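Long-range contacts in beta subunit of a putative Aromatic-ring-hydroxylating dioxygenase (Novosphingobium aromaticivorans DSM 12444, PDB 3EBY), which probably serves as the beta subunit of an aromatic-ring-hydroxylating dioxygenase, a type of subunit that in relatives assembles with alpha subunits carrying the iron centres: residues Ile48-Val53 with Thr147-Thr152; Ile124-Lys129 with Leu153-Leu158; Leu44-Ala49 with Pro58-Tyr63. One frame throughout, in Å; residues are numbered along the deposited sequence. Where two conformers were deposited one is given.

Contact 1 of 3, residues Ile48-Val53 with Thr147-Thr152; sequences IARENV and TCIYDT
Asp-151 OD1 takes two donors from one arginine: Arg-50 NE at 2.8 Å and, only weakly, Arg-50 NH2. The same NH2 lies 3.3 Å from Asp-151 OD2, so the guanidinium grips the carboxylate side-on in a salt bridge. The two planes are 24° apart, and NE meets OD1 from above the carboxylate rather than within its plane. A first torsion of -174° sets Arg-50 CG anti to the backbone N, and the chain then bends at chi3 to turn its NE edge to the acid. Arg-50 NH1 also bonds the backbone oxygen of Asp-28 in the second subunit; a leucine here would probably leave the Asp-151 carboxylate without its mate in this chain and lose that tie between subunits. Behind the ion pair the backbones run parallel: Ile-48 N donates to Cys-148 O at 2.9 Å, Tyr-150 N to Ile-48 O at 3.0 Å, and Arg-50 N to Tyr-150 O at 2.9 Å. The Tyr-150 ring lies across the neighbouring strand and receives Ala-49 CA over one face, 3.9 Å from its centroid, in a CH-pi contact. Ile-149 CG2 instead packs against Arg-50 CA at 3.5 Å. Strand 142-150 thus runs between strand 43-49, its parallel partner here, and antiparallel strand 122-135 in the mixed sheet of this NTF2-like fold, while the salt bridge faces the second subunit.

Contact 2 of 3, residues Ile124-Lys129 with Leu153-Leu158; sequences IYNAGK and LRIATL
The Tyr-125 ring presents its hydroxyl edge to the loop: Ala-156 N lies near the ring plane and donates to Tyr-125 OH at 3.0 Å, in a bond of 162° at the hydrogen. Ile-155 CG1 approaches the same end obliquely, 3.6 Å from Tyr-125 OH, and Ala-156 CB comes to 3.3 Å from that oxygen. With chi1 at 171°, the ring stands anti to the backbone N, which carries the phenol across to the loop; elsewhere in the chain the side chain rests on Val-113, Gln-115 and Ile-163. The other flat group that touches across is the Asn-126 amide. Its ND2 packs on Ile-155 CD1 at 3.7 Å, while its OD1 is hydrogen-bonded to Tyr-111 OH of strand 104-116; with ND2 on a water, this is consistent with the amide being set this way round. Tyr-125 and Asn-126 both face Val-113 in a classic beta bulge of strand 122-135.

Two waters bridge the segments. One donates to both Tyr-125 O, at 2.7 Å, and Arg-154 O, at 2.9 Å. The second accepts from Asn-126 ND2 at 2.8 Å and lies beside the same two carbonyls. Those oxygens are 3.9 Å apart, Tyr-125 O to Arg-154 O, and both are acceptors, so they could not bond each other directly. Segment 153-158 is therefore tied to 124-129 by one direct hydrogen bond and shared water, with Ile-155 as the main apolar filler: a surface joint whose polar groups are linked through solvent more than through direct pairing.

Contact 3 of 3, residues Leu44-Ala49 with Pro58-Tyr63; sequences LYQVIA and PAAVMY
Val-47 carries the backbone pairing of this antiparallel hairpin: its N donates to Met-62 O at 3.0 Å, and its O accepts from Val-61 N at 2.8 Å. Val-61 and Met-62 both face Val-47, a classic beta bulge, and the chain turns a corner there. CA-H...O contacts add to the pairing, among them Gln-46 CA with Met-62 O at 3.3 Å.

Apolar packing follows the two faces. Beside Val-47, Met-62 (selenomethionine in the crystal) points the same way, with CB 3.8 Å from Val-47 CB. With CG anti to the backbone N (chi1 -161°), its chain runs on until SE stands 4.0 Å from Tyr-45 CE2, at the ring edge, a Met-aromatic contact. Tyr-63 turns to the side of Gln-46, where Leu-44 CD1 meets its CE2 at 3.8 Å.

Polar groups are few. Gln-46 OE1 lies at the edge of the Tyr-63 ring, 3.8 Å from CD2, and takes a long, weak bond from a water that also donates to Pro-58 O; its NE2 bonds Thr-147 OG1. Tyr-45 OH bonds the terminal carboxylate of Ile-163.

No direct side-chain hydrogen bond crosses between 44-49 and 58-63: the backbone around Val-47 sets the pairing, and hydrocarbon contacts close it on both faces, joined on the Val-47 side by the selenium of Met-62 at the Tyr-45 ring edge, with Tyr-45 OH and Gln-46 NE2 bonded elsewhere in the chain.

Overall arrangement
Contacts 1 and 3 share Ile-48 and Ala-49, and their centres are 8 Å apart: strand 43-49 pairs with 142-150 along one edge and with 60-64 along the other. Contact 2, centred 10 Å from contact 1, continues across the sheet, since Asp-151 N lies 2.8 Å from Ala-127 O in a probable hydrogen bond. Contacts 2 and 3 are 12 Å apart at their centres, yet Ile-155 CD1 reaches Val-47 CG1 at 3.8 Å, so the loop 153-158 packs back on the hairpin. Segments of contacts 1 and 2 also touch the second subunit, whereas those of contact 3 meet no other chain of the assembly. No ligand or catalytic site is identified near them.

Contact 1 of 3, residues Ile48-Val53 with Thr147-Thr152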
ATOM      1  N   ILE A  48     -20.703   1.769   1.159  0.50 16.83           N
ATOM      2  CA  ILE A  48     -21.469   2.985   0.907  0.50 19.32           C
ATOM      3  C   ILE A  48     -20.631   4.009   0.178  0.50 18.12           C
ATOM      4  O   ILE A  48     -19.431   4.146   0.442  0.50 16.12           O
ATOM      5  CB  ILE A  48     -21.976   3.620   2.224  0.50 19.17           C
ATOM      6  CG1 ILE A  48     -20.864   3.636   3.279  0.50 20.08           C
ATOM      7  CG2 ILE A  48     -23.157   2.856   2.746  0.50 22.93           C
ATOM      8  CD1 ILE A  48     -21.057   4.708   4.357  0.50 26.17           C
ATOM      9  N   ALA A  49     -21.248   4.697  -0.778  1.00 15.18           N
ATOM     10  CA  ALA A  49     -20.538   5.744  -1.559  1.00 19.08           C
ATOM     11  C   ALA A  49     -20.164   6.935  -0.679  1.00 21.04           C
ATOM     12  O   ALA A  49     -20.919   7.307   0.220  1.00 20.82           O
ATOM     13  CB  ALA A  49     -21.420   6.201  -2.731  1.00 21.38           C
ATOM     14  N   ARG A  50     -18.982   7.521  -0.922  1.00 18.12           N
ATOM     15  CA  ARG A  50     -18.497   8.665  -0.128  1.00 17.52           C
ATOM     16  C   ARG A  50     -19.579   9.759  -0.008  1.00 21.53           C
ATOM     17  O   ARG A  50     -19.816  10.299   1.070  1.00 25.17           O
ATOM     18  CB  ARG A  50     -17.234   9.260  -0.772  1.00 19.94           C
ATOM     19  CG  ARG A  50     -16.568  10.373   0.065  1.00 23.77           C
ATOM     20  CD  ARG A  50     -15.577  11.223  -0.759  1.00 23.04           C
ATOM     21  NE  ARG A  50     -14.283  10.576  -1.045  1.00 28.84           N
ATOM     22  CZ  ARG A  50     -13.100  10.981  -0.556  1.00 26.17           C
ATOM     23  NH1 ARG A  50     -13.032  11.950   0.364  1.00 22.61           N
ATOM     24  NH2 ARG A  50     -11.988  10.371  -0.934  1.00 34.05           N
ATOM     25  N   GLU A  51     -20.197  10.102  -1.118  1.00 20.52           N
ATOM     26  CA  GLU A  51     -21.199  11.172  -1.096  1.00 26.98           C
ATOM     27  C   GLU A  51     -22.467  10.827  -0.298  1.00 32.72           C
ATOM     28  O   GLU A  51     -23.169  11.731   0.188  1.00 33.66           O
ATOM     29  CB  GLU A  51     -21.578  11.569  -2.499  1.00 29.18           C
ATOM     30  CG  GLU A  51     -20.503  12.347  -3.193  1.00 33.23           C
ATOM     31  CD  GLU A  51     -20.834  12.622  -4.621  1.00 40.30           C
ATOM     32  OE1 GLU A  51     -20.943  11.647  -5.394  1.00 36.17           O
ATOM     33  OE2 GLU A  51     -20.963  13.821  -4.984  1.00 42.92           O
ATOM     34  N   ASN A  52     -22.765   9.537  -0.167  1.00 29.31           N
ATOM     35  CA  ASN A  52     -23.996   9.096   0.518  1.00 32.42           C
ATOM     36  C   ASN A  52     -23.867   9.206   2.020  1.00 37.01           C
ATOM     37  O   ASN A  52     -24.868   9.125   2.748  1.00 41.98           O
ATOM     38  CB  ASN A  52     -24.339   7.633   0.173  1.00 30.12           C
ATOM     39  CG  ASN A  52     -24.689   7.418  -1.304  1.00 31.26           C
ATOM     40  OD1 ASN A  52     -24.561   8.307  -2.117  1.00 38.50           O
ATOM     41  ND2 ASN A  52     -25.044   6.169  -1.654  1.00 38.77           N
ATOM     42  N   VAL A  53     -22.630   9.381   2.491  0.50 36.23           N
ATOM     43  CA  VAL A  53     -22.336   9.486   3.918  0.50 38.92           C
ATOM     44  C   VAL A  53     -22.697  10.898   4.446  0.50 41.79           C
ATOM     45  O   VAL A  53     -22.283  11.288   5.548  0.50 38.80           O
ATOM     46  CB  VAL A  53     -20.829   9.154   4.211  0.50 38.64           C
ATOM     47  CG1 VAL A  53     -20.552   9.149   5.707  0.50 39.97           C
ATOM     48  CG2 VAL A  53     -20.451   7.799   3.614  0.50 31.31           C
ATOM     49  N   THR A 147     -17.387  -0.180   7.722  1.00 14.50           N
ATOM     50  CA  THR A 147     -18.018   0.555   6.665  1.00 16.86           C
ATOM     51  C   THR A 147     -16.944   0.872   5.611  1.00 16.65           C
ATOM     52  O   THR A 147     -15.917   1.442   5.926  1.00 15.66           O
ATOM     53  CB  THR A 147     -18.637   1.875   7.186  1.00 19.27           C
ATOM     54  OG1 THR A 147     -19.651   1.599   8.170  1.00 18.57           O
ATOM     55  CG2 THR A 147     -19.238   2.682   6.033  1.00 19.18           C
ATOM     56  N   CYS A 148     -17.181   0.418   4.386  1.00 16.23           N
ATOM     57  CA  CYS A 148     -16.272   0.677   3.271  1.00 15.00           C
ATOM     58  C   CYS A 148     -16.808   1.870   2.519  1.00 17.28           C
ATOM     59  O   CYS A 148     -17.855   1.775   1.844  1.00 15.02           O
ATOM     60  CB  CYS A 148     -16.224  -0.544   2.332  1.00 15.20           C
ATOM     61  SG  CYS A 148     -15.879  -2.136   3.145  1.00 17.15           S
ATOM     62  N   ILE A 149     -16.198   3.030   2.763  1.00 14.65           N
ATOM     63  CA  ILE A 149     -16.649   4.295   2.157  1.00 13.73           C
ATOM     64  C   ILE A 149     -15.882   4.523   0.831  1.00 14.66           C
ATOM     65  O   ILE A 149     -14.653   4.755   0.843  1.00 15.93           O
ATOM     66  CB  ILE A 149     -16.407   5.513   3.117  1.00 14.93           C
ATOM     67  CG1 ILE A 149     -17.077   5.288   4.479  1.00 17.22           C
ATOM     68  CG2 ILE A 149     -16.918   6.824   2.444  1.00 15.93           C
ATOM     69  CD1 ILE A 149     -16.932   6.453   5.455  1.00 19.61           C
ATOM     70  N   TYR A 150     -16.570   4.357  -0.306  1.00 15.12           N
ATOM     71  CA  TYR A 150     -15.873   4.207  -1.578  1.00 16.83           C
ATOM     72  C   TYR A 150     -16.092   5.352  -2.575  1.00 19.63           C
ATOM     73  O   TYR A 150     -17.132   6.052  -2.557  1.00 17.28           O
ATOM     74  CB  TYR A 150     -16.188   2.843  -2.226  1.00 16.95           C
ATOM     75  CG  TYR A 150     -17.613   2.748  -2.792  1.00 15.96           C
ATOM     76  CD1 TYR A 150     -17.890   3.140  -4.091  1.00 17.91           C
ATOM     77  CD2 TYR A 150     -18.666   2.278  -2.009  1.00 16.56           C
ATOM     78  CE1 TYR A 150     -19.189   3.058  -4.607  1.00 18.84           C
ATOM     79  CE2 TYR A 150     -19.975   2.191  -2.527  1.00 17.42           C
ATOM     80  CZ  TYR A 150     -20.224   2.612  -3.802  1.00 20.64           C
ATOM     81  OH  TYR A 150     -21.516   2.512  -4.318  1.00 18.91           O
ATOM     82  N   ASP A 151     -15.082   5.547  -3.414  1.00 19.49           N
ATOM     83  CA  ASP A 151     -15.045   6.636  -4.384  1.00 18.75           C
ATOM     84  C   ASP A 151     -15.554   6.205  -5.774  1.00 19.84           C
ATOM     85  O   ASP A 151     -16.273   6.947  -6.420  1.00 21.08           O
ATOM     86  CB  ASP A 151     -13.599   7.169  -4.502  1.00 16.66           C
ATOM     87  CG  ASP A 151     -13.108   7.794  -3.224  1.00 19.86           C
ATOM     88  OD1 ASP A 151     -13.973   8.124  -2.368  1.00 24.10           O
ATOM     89  OD2 ASP A 151     -11.869   7.885  -3.055  1.00 28.86           O
ATOM     90  N   THR A 152     -15.202   4.988  -6.180  1.00 19.35           N
ATOM     91  CA  THR A 152     -15.389   4.494  -7.548  1.00 20.34           C
ATOM     92  C   THR A 152     -16.870   4.194  -7.830  1.00 25.99           C
ATOM     93  O   THR A 152     -17.488   3.408  -7.119  1.00 27.40           O
ATOM     94  CB  THR A 152     -14.563   3.223  -7.770  1.00 19.67           C
ATOM     95  OG1 THR A 152     -13.245   3.396  -7.196  1.00 17.56           O
ATOM     96  CG2 THR A 152     -14.440   2.881  -9.278  1.00 22.18           C
TER

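Contact 2 of 3, residues Ile124-Lys129 with Leu153-Leu158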
ATOM      1  N   ILE A 124      -8.364  -0.477 -11.676  1.00 18.34           N
ATOM      2  CA  ILE A 124      -8.835  -0.112 -10.352  1.00 18.02           C
ATOM      3  C   ILE A 124     -10.331  -0.380 -10.258  1.00 18.05           C
ATOM      4  O   ILE A 124     -11.126   0.191 -11.028  1.00 22.34           O
ATOM      5  CB  ILE A 124      -8.592   1.379 -10.028  1.00 21.21           C
ATOM      6  CG1 ILE A 124      -7.093   1.726 -10.126  1.00 26.38           C
ATOM      7  CG2 ILE A 124      -9.141   1.660  -8.641  1.00 19.06           C
ATOM      8  CD1 ILE A 124      -6.818   3.148 -10.581  1.00 25.85           C
ATOM      9  N   TYR A 125     -10.716  -1.317  -9.398  1.00 14.98           N
ATOM     10  CA  TYR A 125     -12.119  -1.704  -9.246  1.00 14.95           C
ATOM     11  C   TYR A 125     -12.866  -0.848  -8.221  1.00 14.56           C
ATOM     12  O   TYR A 125     -13.985  -0.362  -8.499  1.00 17.55           O
ATOM     13  CB  TYR A 125     -12.211  -3.183  -8.895  1.00 18.46           C
ATOM     14  CG  TYR A 125     -13.582  -3.648  -8.514  1.00 17.82           C
ATOM     15  CD1 TYR A 125     -14.636  -3.569  -9.406  1.00 23.58           C
ATOM     16  CD2 TYR A 125     -13.838  -4.107  -7.247  1.00 20.99           C
ATOM     17  CE1 TYR A 125     -15.908  -3.976  -9.044  1.00 24.46           C
ATOM     18  CE2 TYR A 125     -15.108  -4.478  -6.858  1.00 21.52           C
ATOM     19  CZ  TYR A 125     -16.135  -4.444  -7.774  1.00 19.97           C
ATOM     20  OH  TYR A 125     -17.392  -4.857  -7.385  1.00 23.17           O
ATOM     21  N   ASN A 126     -12.278  -0.698  -7.026  1.00 16.44           N
ATOM     22  CA  ASN A 126     -12.910   0.067  -5.950  1.00 15.02           C
ATOM     23  C   ASN A 126     -11.847   0.650  -5.039  1.00 17.58           C
ATOM     24  O   ASN A 126     -10.997  -0.102  -4.522  1.00 16.74           O
ATOM     25  CB  ASN A 126     -13.869  -0.846  -5.151  1.00 12.58           C
ATOM     26  CG  ASN A 126     -14.682  -0.104  -4.147  1.00 20.24           C
ATOM     27  OD1 ASN A 126     -14.259   0.061  -3.007  1.00 18.82           O
ATOM     28  ND2 ASN A 126     -15.842   0.432  -4.579  1.00 18.85           N
ATOM     29  N   ALA A 127     -11.819   1.982  -4.938  1.00 15.84           N
ATOM     30  CA  ALA A 127     -10.951   2.702  -3.984  1.00 14.79           C
ATOM     31  C   ALA A 127     -11.793   3.359  -2.904  1.00 13.41           C
ATOM     32  O   ALA A 127     -12.864   3.921  -3.193  1.00 15.43           O
ATOM     33  CB  ALA A 127     -10.091   3.785  -4.724  1.00 15.71           C
ATOM     34  N   GLY A 128     -11.287   3.367  -1.669  1.00 14.40           N
ATOM     35  CA  GLY A 128     -12.051   3.928  -0.537  1.00 15.00           C
ATOM     36  C   GLY A 128     -11.263   3.929   0.751  1.00 18.05           C
ATOM     37  O   GLY A 128     -10.039   3.827   0.724  1.00 16.58           O
ATOM     38  N   LYS A 129     -11.968   3.998   1.880  1.00 16.74           N
ATOM     39  CA  LYS A 129     -11.364   3.773   3.157  1.00 16.25           C
ATOM     40  C   LYS A 129     -12.292   2.952   4.043  1.00 15.65           C
ATOM     41  O   LYS A 129     -13.530   3.014   3.888  1.00 15.57           O
ATOM     42  CB  LYS A 129     -10.991   5.073   3.855  1.00 15.98           C
ATOM     43  CG  LYS A 129     -12.150   5.897   4.327  1.00 17.58           C
ATOM     44  CD  LYS A 129     -11.671   7.010   5.248  1.00 18.75           C
ATOM     45  CE  LYS A 129     -12.795   7.953   5.598  1.00 20.16           C
ATOM     46  NZ  LYS A 129     -12.360   8.970   6.648  1.00 16.05           N
ATOM     47  N   LEU A 153     -17.399   4.775  -8.906  1.00 20.20           N
ATOM     48  CA  LEU A 153     -18.866   4.752  -9.190  1.00 22.26           C
ATOM     49  C   LEU A 153     -19.395   3.348  -9.477  1.00 23.63           C
ATOM     50  O   LEU A 153     -20.378   2.891  -8.871  1.00 25.29           O
ATOM     51  CB  LEU A 153     -19.172   5.646 -10.406  1.00 23.57           C
ATOM     52  CG  LEU A 153     -20.624   5.691 -10.932  1.00 23.15           C
ATOM     53  CD1 LEU A 153     -21.597   6.087  -9.830  1.00 21.35           C
ATOM     54  CD2 LEU A 153     -20.732   6.649 -12.118  1.00 21.04           C
ATOM     55  N   ARG A 154     -18.780   2.691 -10.453  1.00 21.35           N
ATOM     56  CA  ARG A 154     -19.257   1.399 -10.881  1.00 24.61           C
ATOM     57  C   ARG A 154     -18.762   0.376  -9.887  1.00 24.14           C
ATOM     58  O   ARG A 154     -17.654   0.484  -9.390  1.00 30.01           O
ATOM     59  CB  ARG A 154     -18.781   1.088 -12.293  1.00 21.53           C
ATOM     60  CG  ARG A 154     -19.472   1.936 -13.381  1.00 26.21           C
ATOM     61  CD  ARG A 154     -20.908   1.405 -13.732  1.00 35.83           C
ATOM     62  NE  ARG A 154     -21.943   1.889 -12.802  1.00 32.57           N
ATOM     63  CZ  ARG A 154     -22.592   3.049 -12.924  1.00 36.35           C
ATOM     64  NH1 ARG A 154     -22.362   3.847 -13.961  1.00 30.18           N
ATOM     65  NH2 ARG A 154     -23.493   3.406 -12.009  1.00 38.58           N
ATOM     66  N   ILE A 155     -19.689  -0.427  -9.404  1.00 22.60           N
ATOM     67  CA  ILE A 155     -19.382  -1.473  -8.463  1.00 21.15           C
ATOM     68  C   ILE A 155     -20.348  -2.602  -8.806  1.00 20.46           C
ATOM     69  O   ILE A 155     -21.453  -2.340  -9.321  1.00 17.61           O
ATOM     70  CB  ILE A 155     -19.570  -0.979  -7.008  1.00 20.75           C
ATOM     71  CG1 ILE A 155     -19.039  -1.995  -5.990  1.00 21.57           C
ATOM     72  CG2 ILE A 155     -21.040  -0.643  -6.720  1.00 19.63           C
ATOM     73  CD1 ILE A 155     -19.020  -1.466  -4.580  1.00 22.02           C
ATOM     74  N   ALA A 156     -19.915  -3.844  -8.597  1.00 18.27           N
ATOM     75  CA  ALA A 156     -20.773  -5.000  -8.909  1.00 18.71           C
ATOM     76  C   ALA A 156     -22.048  -4.940  -8.085  1.00 15.52           C
ATOM     77  O   ALA A 156     -21.999  -4.706  -6.870  1.00 19.49           O
ATOM     78  CB  ALA A 156     -20.045  -6.294  -8.617  1.00 18.30           C
ATOM     79  N   THR A 157     -23.180  -5.251  -8.715  1.00 16.70           N
ATOM     80  CA  THR A 157     -24.443  -5.332  -7.996  1.00 16.05           C
ATOM     81  C   THR A 157     -25.068  -6.730  -8.032  1.00 20.38           C
ATOM     82  O   THR A 157     -26.077  -6.976  -7.350  1.00 18.80           O
ATOM     83  CB  THR A 157     -25.469  -4.304  -8.511  1.00 18.68           C
ATOM     84  OG1 THR A 157     -25.807  -4.582  -9.885  1.00 19.96           O
ATOM     85  CG2 THR A 157     -24.910  -2.876  -8.382  1.00 17.86           C
ATOM     86  N   LEU A 158     -24.448  -7.658  -8.778  1.00 17.84           N
ATOM     87  CA  LEU A 158     -24.895  -9.064  -8.792  1.00 15.35           C
ATOM     88  C   LEU A 158     -23.738  -9.958  -8.364  1.00 18.64           C
ATOM     89  O   LEU A 158     -22.624  -9.877  -8.927  1.00 19.30           O
ATOM     90  CB  LEU A 158     -25.398  -9.475 -10.198  1.00 18.05           C
ATOM     91  CG  LEU A 158     -25.876 -10.937 -10.374  1.00 14.54           C
ATOM     92  CD1 LEU A 158     -27.170 -11.167  -9.586  1.00 17.20           C
ATOM     93  CD2 LEU A 158     -26.078 -11.285 -11.856  1.00 15.43           C
TER
HETATM   94  O   HOH W   1     -15.330  -0.421 -10.855  1.00 20.61           O
HETATM   95  O   HOH W   2     -16.444   0.087  -7.296  1.00 22.00           O

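Contact 3 of 3, residues Leu44-Ala49 with Pro58-Tyr63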
ATOM      1  N   LEU A  44     -21.863  -5.350  11.911  1.00 16.37           N
ATOM      2  CA  LEU A  44     -22.380  -4.558  10.804  1.00 16.54           C
ATOM      3  C   LEU A  44     -21.279  -4.414   9.727  1.00 16.07           C
ATOM      4  O   LEU A  44     -20.146  -4.074  10.040  1.00 20.74           O
ATOM      5  CB  LEU A  44     -22.840  -3.181  11.286  1.00 16.53           C
ATOM      6  CG  LEU A  44     -23.377  -2.247  10.174  1.00 20.88           C
ATOM      7  CD1 LEU A  44     -24.713  -2.782   9.624  1.00 20.47           C
ATOM      8  CD2 LEU A  44     -23.543  -0.835  10.689  1.00 28.49           C
ATOM      9  N   TYR A  45     -21.599  -4.837   8.513  1.00 15.61           N
ATOM     10  CA  TYR A  45     -20.728  -4.655   7.363  1.00 15.43           C
ATOM     11  C   TYR A  45     -21.529  -3.924   6.300  1.00 13.09           C
ATOM     12  O   TYR A  45     -22.602  -4.383   5.906  1.00 17.45           O
ATOM     13  CB  TYR A  45     -20.251  -6.005   6.809  1.00 14.12           C
ATOM     14  CG  TYR A  45     -19.426  -5.878   5.541  1.00 15.33           C
ATOM     15  CD1 TYR A  45     -18.099  -5.477   5.596  1.00 13.59           C
ATOM     16  CD2 TYR A  45     -19.992  -6.097   4.291  1.00 16.66           C
ATOM     17  CE1 TYR A  45     -17.324  -5.331   4.415  1.00 12.28           C
ATOM     18  CE2 TYR A  45     -19.240  -5.961   3.110  1.00 17.38           C
ATOM     19  CZ  TYR A  45     -17.909  -5.622   3.177  1.00 16.35           C
ATOM     20  OH  TYR A  45     -17.192  -5.483   1.995  1.00 16.32           O
ATOM     21  N   GLN A  46     -20.989  -2.824   5.804  1.00 12.98           N
ATOM     22  CA  GLN A  46     -21.651  -2.110   4.734  1.00 16.43           C
ATOM     23  C   GLN A  46     -20.665  -1.455   3.787  1.00 15.20           C
ATOM     24  O   GLN A  46     -19.489  -1.182   4.140  1.00 16.46           O
ATOM     25  CB  GLN A  46     -22.650  -1.094   5.296  1.00 16.15           C
ATOM     26  CG  GLN A  46     -22.058   0.073   5.999  1.00 22.73           C
ATOM     27  CD  GLN A  46     -23.110   0.887   6.778  1.00 30.93           C
ATOM     28  OE1 GLN A  46     -24.330   0.748   6.555  1.00 30.42           O
ATOM     29  NE2 GLN A  46     -22.642   1.713   7.695  1.00 31.39           N
ATOM     30  N   VAL A  47     -21.141  -1.236   2.569  1.00 16.49           N
ATOM     31  CA  VAL A  47     -20.353  -0.634   1.499  1.00 15.27           C
ATOM     32  C   VAL A  47     -21.210   0.549   0.970  1.00 15.48           C
ATOM     33  O   VAL A  47     -22.341   0.346   0.477  1.00 15.69           O
ATOM     34  CB  VAL A  47     -20.038  -1.672   0.382  1.00 14.05           C
ATOM     35  CG1 VAL A  47     -19.303  -0.986  -0.792  1.00 14.19           C
ATOM     36  CG2 VAL A  47     -19.186  -2.878   0.963  1.00 15.83           C
ATOM     37  N   ILE A  48     -20.703   1.769   1.159  0.50 16.83           N
ATOM     38  CA  ILE A  48     -21.469   2.985   0.907  0.50 19.32           C
ATOM     39  C   ILE A  48     -20.631   4.009   0.178  0.50 18.12           C
ATOM     40  O   ILE A  48     -19.431   4.146   0.442  0.50 16.12           O
ATOM     41  CB  ILE A  48     -21.976   3.620   2.224  0.50 19.17           C
ATOM     42  CG1 ILE A  48     -20.864   3.636   3.279  0.50 20.08           C
ATOM     43  CG2 ILE A  48     -23.157   2.856   2.746  0.50 22.93           C
ATOM     44  CD1 ILE A  48     -21.057   4.708   4.357  0.50 26.17           C
ATOM     45  N   ALA A  49     -21.248   4.697  -0.778  1.00 15.18           N
ATOM     46  CA  ALA A  49     -20.538   5.744  -1.559  1.00 19.08           C
ATOM     47  C   ALA A  49     -20.164   6.935  -0.679  1.00 21.04           C
ATOM     48  O   ALA A  49     -20.919   7.307   0.220  1.00 20.82           O
ATOM     49  CB  ALA A  49     -21.420   6.201  -2.731  1.00 21.38           C
ATOM     50  N   PRO A  58     -28.471   7.414   3.542  1.00 37.53           N
ATOM     51  CA  PRO A  58     -27.271   6.838   2.923  1.00 37.63           C
ATOM     52  C   PRO A  58     -27.479   5.404   2.435  1.00 30.80           C
ATOM     53  O   PRO A  58     -27.539   4.466   3.223  1.00 32.33           O
ATOM     54  CB  PRO A  58     -26.235   6.891   4.046  1.00 38.53           C
ATOM     55  CG  PRO A  58     -26.743   7.943   4.979  1.00 45.42           C
ATOM     56  CD  PRO A  58     -28.224   7.793   4.941  1.00 40.57           C
ATOM     57  N   ALA A  59     -27.565   5.274   1.124  1.00 30.68           N
ATOM     58  CA  ALA A  59     -27.807   4.028   0.483  1.00 28.33           C
ATOM     59  C   ALA A  59     -26.551   3.180   0.504  1.00 26.50           C
ATOM     60  O   ALA A  59     -25.495   3.601   0.016  1.00 31.97           O
ATOM     61  CB  ALA A  59     -28.249   4.284  -0.972  1.00 27.82           C
ATOM     62  N   ALA A  60     -26.653   1.998   1.092  1.00 22.26           N
ATOM     63  CA  ALA A  60     -25.564   1.046   1.048  1.00 21.70           C
ATOM     64  C   ALA A  60     -25.801   0.117  -0.134  1.00 18.87           C
ATOM     65  O   ALA A  60     -26.897  -0.404  -0.303  1.00 23.34           O
ATOM     66  CB  ALA A  60     -25.518   0.241   2.338  1.00 21.00           C
ATOM     67  N   VAL A  61     -24.758  -0.138  -0.910  0.50 18.87           N
ATOM     68  CA  VAL A  61     -24.848  -1.056  -2.050  0.50 19.79           C
ATOM     69  C   VAL A  61     -24.486  -2.511  -1.649  0.50 21.38           C
ATOM     70  O   VAL A  61     -24.662  -3.447  -2.430  0.50 17.64           O
ATOM     71  CB  VAL A  61     -23.970  -0.551  -3.221  0.50 21.59           C
ATOM     72  CG1 VAL A  61     -23.952  -1.561  -4.360  0.50 33.11           C
ATOM     73  CG2 VAL A  61     -24.497   0.820  -3.721  0.50 20.62           C
HETATM   74  N   MSE A  62     -23.982  -2.684  -0.432  1.00 19.43           N
HETATM   75  CA  MSE A  62     -23.811  -4.006   0.165  1.00 21.93           C
HETATM   76  C   MSE A  62     -24.039  -3.818   1.665  1.00 19.80           C
HETATM   77  O   MSE A  62     -23.646  -2.799   2.247  1.00 17.85           O
HETATM   78  CB  MSE A  62     -22.410  -4.582  -0.132  1.00 24.66           C
HETATM   79  CG  MSE A  62     -22.311  -6.069   0.043  1.00 32.80           C
HETATM   80 SE   MSE A  62     -20.581  -6.818  -0.608  0.75 30.79          SE
HETATM   81  CE  MSE A  62     -20.272  -5.836  -1.787  1.00 12.03           C
ATOM     82  N   TYR A  63     -24.836  -4.690   2.268  1.00 23.20           N
ATOM     83  CA  TYR A  63     -25.270  -4.437   3.635  1.00 20.66           C
ATOM     84  C   TYR A  63     -25.566  -5.753   4.389  1.00 23.75           C
ATOM     85  O   TYR A  63     -26.348  -6.597   3.906  1.00 27.91           O
ATOM     86  CB  TYR A  63     -26.507  -3.569   3.610  1.00 22.42           C
ATOM     87  CG  TYR A  63     -27.071  -3.264   4.972  1.00 21.94           C
ATOM     88  CD1 TYR A  63     -28.002  -4.104   5.563  1.00 29.18           C
ATOM     89  CD2 TYR A  63     -26.703  -2.113   5.648  1.00 22.35           C
ATOM     90  CE1 TYR A  63     -28.535  -3.804   6.805  1.00 28.53           C
ATOM     91  CE2 TYR A  63     -27.194  -1.830   6.886  1.00 26.89           C
ATOM     92  CZ  TYR A  63     -28.122  -2.668   7.454  1.00 21.56           C
ATOM     93  OH  TYR A  63     -28.622  -2.365   8.683  1.00 32.20           O
TER
HETATM   94  O   HOH W   3     -26.693   3.070   5.572  1.00 50.42           O